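Local coordinates for protein endoglucanase E-5 (Thermobifida fusca, PDB 2CKS) that catalyses, through this family 5 catalytic domain, the endohydrolysis of beta-1,4-glucosidic linkages in cellulose, lichenin and cereal beta-D-glucans, at residues V96-H101 and T130-E135; Y134-E139 and S150-V155. All blocks are in the same frame, centred on the assembly; numbering follows the deposited sequence. Where two conformers were deposited one is given.

Interaction 1 (V96-H101 and T130-E135); sequences VIVDWH and TNVLYE
The carboxylates of Asp99 and Glu135 lie stacked, pointing the same way with planes 27° apart and Asp99 OD2 3.9 Å from Glu135 OE2. At the ring edge of His101, ND1 gives an in-plane hydrogen bond of 2.6 Å to the syn lone pair of Asp99 OD1; one face of the Tyr134 ring carries Val132 CG1, offset toward the rim. The extended Glu135 chain (CG anti to the backbone N, chi1 -180°) also brings OE2 to Ile97 CG2, 3.4 Å away. This buried acidic pair is probably tolerated because Arg61 forms a salt bridge with Glu135 OE2, while Ser63 binds Asp99 OD1. If Asp99 were an alanine, His101 ND1 would lose this acceptor and its imidazole would probably be freer to turn. Five backbone hydrogen bonds fix the register beneath, from Val96 N to Asn131 O (2.9 Å) through to Trp100 N to Glu135 O (3.0 Å). On the sheet face opposite the acids, Val98 CG2 meets Val132 CG1 at 3.8 Å under helix 75-90. With strand directions 20° apart, this is the parallel pairing of a beta-alpha-beta unit, here strands three and four of a TIM barrel.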
loop_
_atom_site.group_PDB
_atom_site.type_symbol
_atom_site.label_atom_id
_atom_site.label_comp_id
_atom_site.label_asym_id
_atom_site.label_seq_id
_atom_site.Cartn_x
_atom_site.Cartn_y
_atom_site.Cartn_z
ATOM N N VAL A 96 -0.232 4.271 -8.579
ATOM C CA VAL A 96 -1.370 3.649 -7.925
ATOM C C VAL A 96 -1.010 2.248 -7.506
ATOM O O VAL A 96 -0.476 1.488 -8.315
ATOM C CB VAL A 96 -2.568 3.546 -8.860
ATOM C CG1 VAL A 96 -3.763 2.950 -8.111
ATOM C CG2 VAL A 96 -2.917 4.890 -9.393
ATOM N N ILE A 97 -1.292 1.906 -6.253
ATOM C CA ILE A 97 -1.227 0.523 -5.810
ATOM C C ILE A 97 -2.640 -0.012 -5.725
ATOM O O ILE A 97 -3.473 0.553 -5.025
ATOM C CB ILE A 97 -0.571 0.410 -4.437
ATOM C CG1 ILE A 97 0.837 0.987 -4.488
ATOM C CG2 ILE A 97 -0.583 -1.049 -3.971
ATOM C CD1 ILE A 97 1.523 1.048 -3.153
ATOM N N VAL A 98 -2.906 -1.103 -6.436
ATOM C CA VAL A 98 -4.191 -1.775 -6.364
ATOM C C VAL A 98 -4.082 -2.816 -5.265
ATOM O O VAL A 98 -3.360 -3.805 -5.411
ATOM C CB VAL A 98 -4.539 -2.428 -7.696
ATOM C CG1 VAL A 98 -5.872 -3.180 -7.612
ATOM C CG2 VAL A 98 -4.561 -1.365 -8.800
ATOM N N ASP A 99 -4.779 -2.565 -4.163
ATOM C CA ASP A 99 -4.640 -3.349 -2.942
ATOM C C ASP A 99 -5.828 -4.291 -2.746
ATOM O O ASP A 99 -6.933 -3.882 -2.408
ATOM C CB ASP A 99 -4.457 -2.415 -1.747
ATOM C CG ASP A 99 -4.662 -3.100 -0.417
ATOM O OD1 ASP A 99 -5.067 -2.399 0.533
ATOM O OD2 ASP A 99 -4.433 -4.313 -0.217
ATOM N N TRP A 100 -5.560 -5.565 -2.996
ATOM C CA TRP A 100 -6.460 -6.670 -2.681
ATOM C C TRP A 100 -6.409 -6.884 -1.174
ATOM O O TRP A 100 -5.544 -7.584 -0.653
ATOM C CB TRP A 100 -5.984 -7.892 -3.468
ATOM C CG TRP A 100 -6.898 -9.060 -3.410
ATOM C CD1 TRP A 100 -6.716 -10.210 -2.709
ATOM C CD2 TRP A 100 -8.140 -9.200 -4.094
ATOM N NE1 TRP A 100 -7.767 -11.071 -2.923
ATOM C CE2 TRP A 100 -8.661 -10.464 -3.765
ATOM C CE3 TRP A 100 -8.871 -8.379 -4.960
ATOM C CZ2 TRP A 100 -9.876 -10.917 -4.265
ATOM C CZ3 TRP A 100 -10.063 -8.828 -5.457
ATOM C CH2 TRP A 100 -10.561 -10.086 -5.114
ATOM N N HIS A 101 -7.336 -6.244 -0.468
ATOM C CA HIS A 101 -7.183 -5.986 0.955
ATOM C C HIS A 101 -7.766 -7.091 1.816
ATOM O O HIS A 101 -8.759 -6.906 2.522
ATOM C CB HIS A 101 -7.768 -4.619 1.324
ATOM C CG HIS A 101 -7.268 -4.081 2.621
ATOM N ND1 HIS A 101 -6.124 -3.318 2.719
ATOM C CD2 HIS A 101 -7.762 -4.188 3.878
ATOM C CE1 HIS A 101 -5.938 -2.976 3.982
ATOM N NE2 HIS A 101 -6.919 -3.485 4.706
ATOM N N THR A 130 1.923 2.573 -17.051
ATOM C CA THR A 130 3.207 2.246 -16.441
ATOM C C THR A 130 3.285 2.660 -14.969
ATOM O O THR A 130 4.339 2.555 -14.350
ATOM C CB THR A 130 4.343 2.929 -17.220
ATOM O OG1 THR A 130 4.124 4.343 -17.274
ATOM C CG2 THR A 130 4.341 2.488 -18.679
ATOM N N ASN A 131 2.166 3.113 -14.412
ATOM C CA ASN A 131 2.135 3.685 -13.069
ATOM C C ASN A 131 1.332 2.877 -12.063
ATOM O O ASN A 131 1.085 3.347 -10.956
ATOM C CB ASN A 131 1.571 5.118 -13.124
ATOM C CG ASN A 131 0.117 5.157 -13.574
ATOM O OD1 ASN A 131 -0.233 4.599 -14.611
ATOM N ND2 ASN A 131 -0.739 5.817 -12.793
ATOM N N VAL A 132 0.943 1.669 -12.444
ATOM C CA VAL A 132 0.110 0.812 -11.609
ATOM C C VAL A 132 0.955 -0.347 -11.071
ATOM O O VAL A 132 1.655 -1.021 -11.831
ATOM C CB VAL A 132 -1.080 0.267 -12.414
ATOM C CG1 VAL A 132 -1.988 -0.572 -11.538
ATOM C CG2 VAL A 132 -1.876 1.420 -13.045
ATOM N N LEU A 133 0.905 -0.532 -9.752
ATOM C CA LEU A 133 1.534 -1.639 -9.038
ATOM C C LEU A 133 0.405 -2.476 -8.419
ATOM O O LEU A 133 -0.634 -1.947 -8.034
ATOM C CB LEU A 133 2.444 -1.120 -7.924
ATOM C CG LEU A 133 3.651 -0.267 -8.321
ATOM C CD1 LEU A 133 3.256 1.174 -8.587
ATOM C CD2 LEU A 133 4.727 -0.329 -7.236
ATOM N N TYR A 134 0.610 -3.781 -8.330
ATOM C CA TYR A 134 -0.424 -4.715 -7.881
ATOM C C TYR A 134 -0.051 -5.322 -6.546
ATOM O O TYR A 134 0.980 -5.970 -6.438
ATOM C CB TYR A 134 -0.590 -5.837 -8.911
ATOM C CG TYR A 134 -1.019 -5.344 -10.262
ATOM C CD1 TYR A 134 -2.349 -5.267 -10.586
ATOM C CD2 TYR A 134 -0.095 -4.925 -11.205
ATOM C CE1 TYR A 134 -2.758 -4.811 -11.818
ATOM C CE2 TYR A 134 -0.506 -4.461 -12.443
ATOM C CZ TYR A 134 -1.837 -4.410 -12.740
ATOM O OH TYR A 134 -2.251 -3.943 -13.967
ATOM N N GLU A 135 -0.879 -5.114 -5.533
ATOM C CA GLU A 135 -0.644 -5.658 -4.198
ATOM C C GLU A 135 -1.624 -6.813 -3.999
ATOM O O GLU A 135 -2.807 -6.597 -3.780
ATOM C CB GLU A 135 -0.835 -4.576 -3.136
ATOM C CG GLU A 135 -0.608 -5.059 -1.705
ATOM C CD GLU A 135 -0.632 -3.942 -0.679
ATOM O OE1 GLU A 135 -0.304 -4.220 0.495
ATOM O OE2 GLU A 135 -0.963 -2.787 -1.041
#

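Interaction 2 (Y134-E139 and S150-V155); sequences YEIANE and SYAEEV
Ile136 and Ala152 bring the two backbones together, with 7.4 Å between their CA atoms. The extended conformation of strand 134-135 gives way at Ile136, where the chain leaves the strand and turns into a loop, whereas 150-155 is helical throughout. The bonds from CA to CB of Ile136 and Ala137 both point toward the helix, and those of Tyr151 and Val155 point back. Tyr151 supplies the polar link: its OH donates to Ile136 O over 2.6 Å, with the donor tilted 28° from the carbonyl plane and the oxygen at the ring edge, close to the ring plane. Its CG stands anti to the backbone N (chi1 164°), which carries the phenol from the helix to the loop. The ring is bracketed further by Ala137 CB, obliquely placed 3.7 Å from Tyr151 CE2, and by Val155 CG2 of its own helix, over one face toward the rim. Ile136 uses its two branches separately. CD1 rests on the helix backbone, 3.8 Å from Ala152 CA, and CG2 passes Val155 CG1 at 3.9 Å, the two side chains running past each other in opposite directions. Pro108 touches Tyr151, and Leu112 of helix 112-126 touches Val155. The arrangement is that of a TIM barrel in which the helix following strand four packs against the loop at that strand's C-terminal end. The loop continues through Asn138 to Glu139, the probable proton donor, as in other family 5 glycosidases, where an Asn-Glu pair ends this strand; Glu139 also shares a bound zinc ion with Glu231.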
loop_
_atom_site.group_PDB
_atom_site.type_symbol
_atom_site.label_atom_id
_atom_site.label_comp_id
_atom_site.label_asym_id
_atom_site.label_seq_id
_atom_site.Cartn_x
_atom_site.Cartn_y
_atom_site.Cartn_z
ATOM N N TYR A 134 0.610 -3.781 -8.330
ATOM C CA TYR A 134 -0.424 -4.715 -7.881
ATOM C C TYR A 134 -0.051 -5.322 -6.546
ATOM O O TYR A 134 0.980 -5.970 -6.438
ATOM C CB TYR A 134 -0.590 -5.837 -8.911
ATOM C CG TYR A 134 -1.019 -5.344 -10.262
ATOM C CD1 TYR A 134 -2.349 -5.267 -10.586
ATOM C CD2 TYR A 134 -0.095 -4.925 -11.205
ATOM C CE1 TYR A 134 -2.758 -4.811 -11.818
ATOM C CE2 TYR A 134 -0.506 -4.461 -12.443
ATOM C CZ TYR A 134 -1.837 -4.410 -12.740
ATOM O OH TYR A 134 -2.251 -3.943 -13.967
ATOM N N GLU A 135 -0.879 -5.114 -5.533
ATOM C CA GLU A 135 -0.644 -5.658 -4.198
ATOM C C GLU A 135 -1.624 -6.813 -3.999
ATOM O O GLU A 135 -2.807 -6.597 -3.780
ATOM C CB GLU A 135 -0.835 -4.576 -3.136
ATOM C CG GLU A 135 -0.608 -5.059 -1.705
ATOM C CD GLU A 135 -0.632 -3.942 -0.679
ATOM O OE1 GLU A 135 -0.304 -4.220 0.495
ATOM O OE2 GLU A 135 -0.963 -2.787 -1.041
ATOM N N ILE A 136 -1.122 -8.040 -4.069
ATOM C CA ILE A 136 -1.993 -9.212 -4.250
ATOM C C ILE A 136 -2.569 -9.836 -2.968
ATOM O O ILE A 136 -3.462 -10.677 -3.048
ATOM C CB ILE A 136 -1.287 -10.290 -5.097
ATOM C CG1 ILE A 136 0.010 -10.747 -4.424
ATOM C CG2 ILE A 136 -1.049 -9.765 -6.510
ATOM C CD1 ILE A 136 0.599 -11.997 -5.033
ATOM N N ALA A 137 -2.092 -9.405 -1.801
ATOM C CA ALA A 137 -2.591 -9.908 -0.520
ATOM C C ALA A 137 -2.130 -9.016 0.631
ATOM O O ALA A 137 -1.082 -9.251 1.226
ATOM C CB ALA A 137 -2.114 -11.345 -0.298
ATOM N N ASN A 138 -2.926 -7.994 0.926
ATOM C CA ASN A 138 -2.628 -6.996 1.966
ATOM C C ASN A 138 -1.921 -7.529 3.223
ATOM O O ASN A 138 -0.745 -7.212 3.458
ATOM C CB ASN A 138 -3.938 -6.290 2.344
ATOM C CG ASN A 138 -3.852 -5.510 3.635
ATOM O OD1 ASN A 138 -2.969 -4.674 3.810
ATOM N ND2 ASN A 138 -4.767 -5.800 4.569
ATOM N N GLU A 139 -2.636 -8.321 4.025
ATOM C CA GLU A 139 -2.143 -8.769 5.333
ATOM C C GLU A 139 -2.428 -10.249 5.602
ATOM O O GLU A 139 -3.333 -10.589 6.359
ATOM C CB GLU A 139 -2.709 -7.885 6.457
ATOM C CG GLU A 139 -1.995 -6.546 6.573
ATOM C CD GLU A 139 -2.289 -5.792 7.860
ATOM O OE1 GLU A 139 -3.199 -6.216 8.614
ATOM O OE2 GLU A 139 -1.605 -4.761 8.122
ATOM N N SER A 150 3.315 -19.867 -2.292
ATOM C CA SER A 150 2.568 -20.655 -3.272
ATOM C C SER A 150 1.329 -19.898 -3.763
ATOM O O SER A 150 0.964 -20.015 -4.924
ATOM C CB SER A 150 2.202 -22.041 -2.725
ATOM O OG SER A 150 1.417 -21.957 -1.550
ATOM N N TYR A 151 0.707 -19.103 -2.892
ATOM C CA TYR A 151 -0.409 -18.251 -3.297
ATOM C C TYR A 151 0.079 -17.249 -4.337
ATOM O O TYR A 151 -0.555 -17.065 -5.372
ATOM C CB TYR A 151 -1.004 -17.502 -2.092
ATOM C CG TYR A 151 -1.893 -16.338 -2.486
ATOM C CD1 TYR A 151 -3.220 -16.537 -2.870
ATOM C CD2 TYR A 151 -1.404 -15.038 -2.498
ATOM C CE1 TYR A 151 -4.030 -15.464 -3.238
ATOM C CE2 TYR A 151 -2.197 -13.976 -2.883
ATOM C CZ TYR A 151 -3.503 -14.185 -3.244
ATOM O OH TYR A 151 -4.268 -13.090 -3.603
ATOM N N ALA A 152 1.211 -16.608 -4.054
ATOM C CA ALA A 152 1.768 -15.587 -4.929
ATOM C C ALA A 152 2.058 -16.188 -6.297
ATOM O O ALA A 152 1.790 -15.587 -7.324
ATOM C CB ALA A 152 3.046 -14.985 -4.321
ATOM N N GLU A 153 2.552 -17.418 -6.300
ATOM C CA GLU A 153 2.931 -18.087 -7.539
ATOM C C GLU A 153 1.709 -18.555 -8.353
ATOM O O GLU A 153 1.833 -18.852 -9.541
ATOM C CB GLU A 153 3.929 -19.210 -7.221
ATOM C CG GLU A 153 5.262 -18.615 -6.771
ATOM C CD GLU A 153 6.274 -19.599 -6.225
ATOM O OE1 GLU A 153 7.412 -19.148 -5.955
ATOM O OE2 GLU A 153 5.963 -20.801 -6.074
ATOM N N GLU A 154 0.535 -18.590 -7.722
ATOM C CA GLU A 154 -0.739 -18.826 -8.416
ATOM C C GLU A 154 -1.311 -17.546 -9.052
ATOM O O GLU A 154 -1.895 -17.597 -10.128
ATOM C CB GLU A 154 -1.776 -19.450 -7.457
ATOM C CG GLU A 154 -1.407 -20.848 -6.975
ATOM C CD GLU A 154 -2.319 -21.401 -5.891
ATOM O OE1 GLU A 154 -2.213 -20.998 -4.721
ATOM O OE2 GLU A 154 -3.147 -22.250 -6.210
ATOM N N VAL A 155 -1.144 -16.397 -8.396
ATOM C CA VAL A 155 -1.744 -15.146 -8.868
ATOM C C VAL A 155 -0.836 -14.402 -9.840
ATOM O O VAL A 155 -1.311 -13.820 -10.806
ATOM C CB VAL A 155 -2.098 -14.212 -7.683
ATOM C CG1 VAL A 155 -2.673 -12.885 -8.171
ATOM C CG2 VAL A 155 -3.082 -14.896 -6.772
#

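The centres of interactions 1 and 2 lie 12 Å apart, and both use strand 132-135, sharing Tyr134 and Glu135. Along the chain the order is strand 95-101, helix 112-126, strand 132-135 and helix 145-162, so interaction 1 joins neighbouring barrel strands and interaction 2 joins the C-terminal end of strand 132-135 to the helix that follows it. The two also touch directly: Trp100 O lies 3.1 Å from Asn138 N, a probable hydrogen bond, and Asn138 CB packs on Asp99 OD2. The loop that bears Glu139 is therefore bordered by strand 95-101 and by helix 145-162, at the C-terminal end of the barrel strands where the catalytic residues probably act.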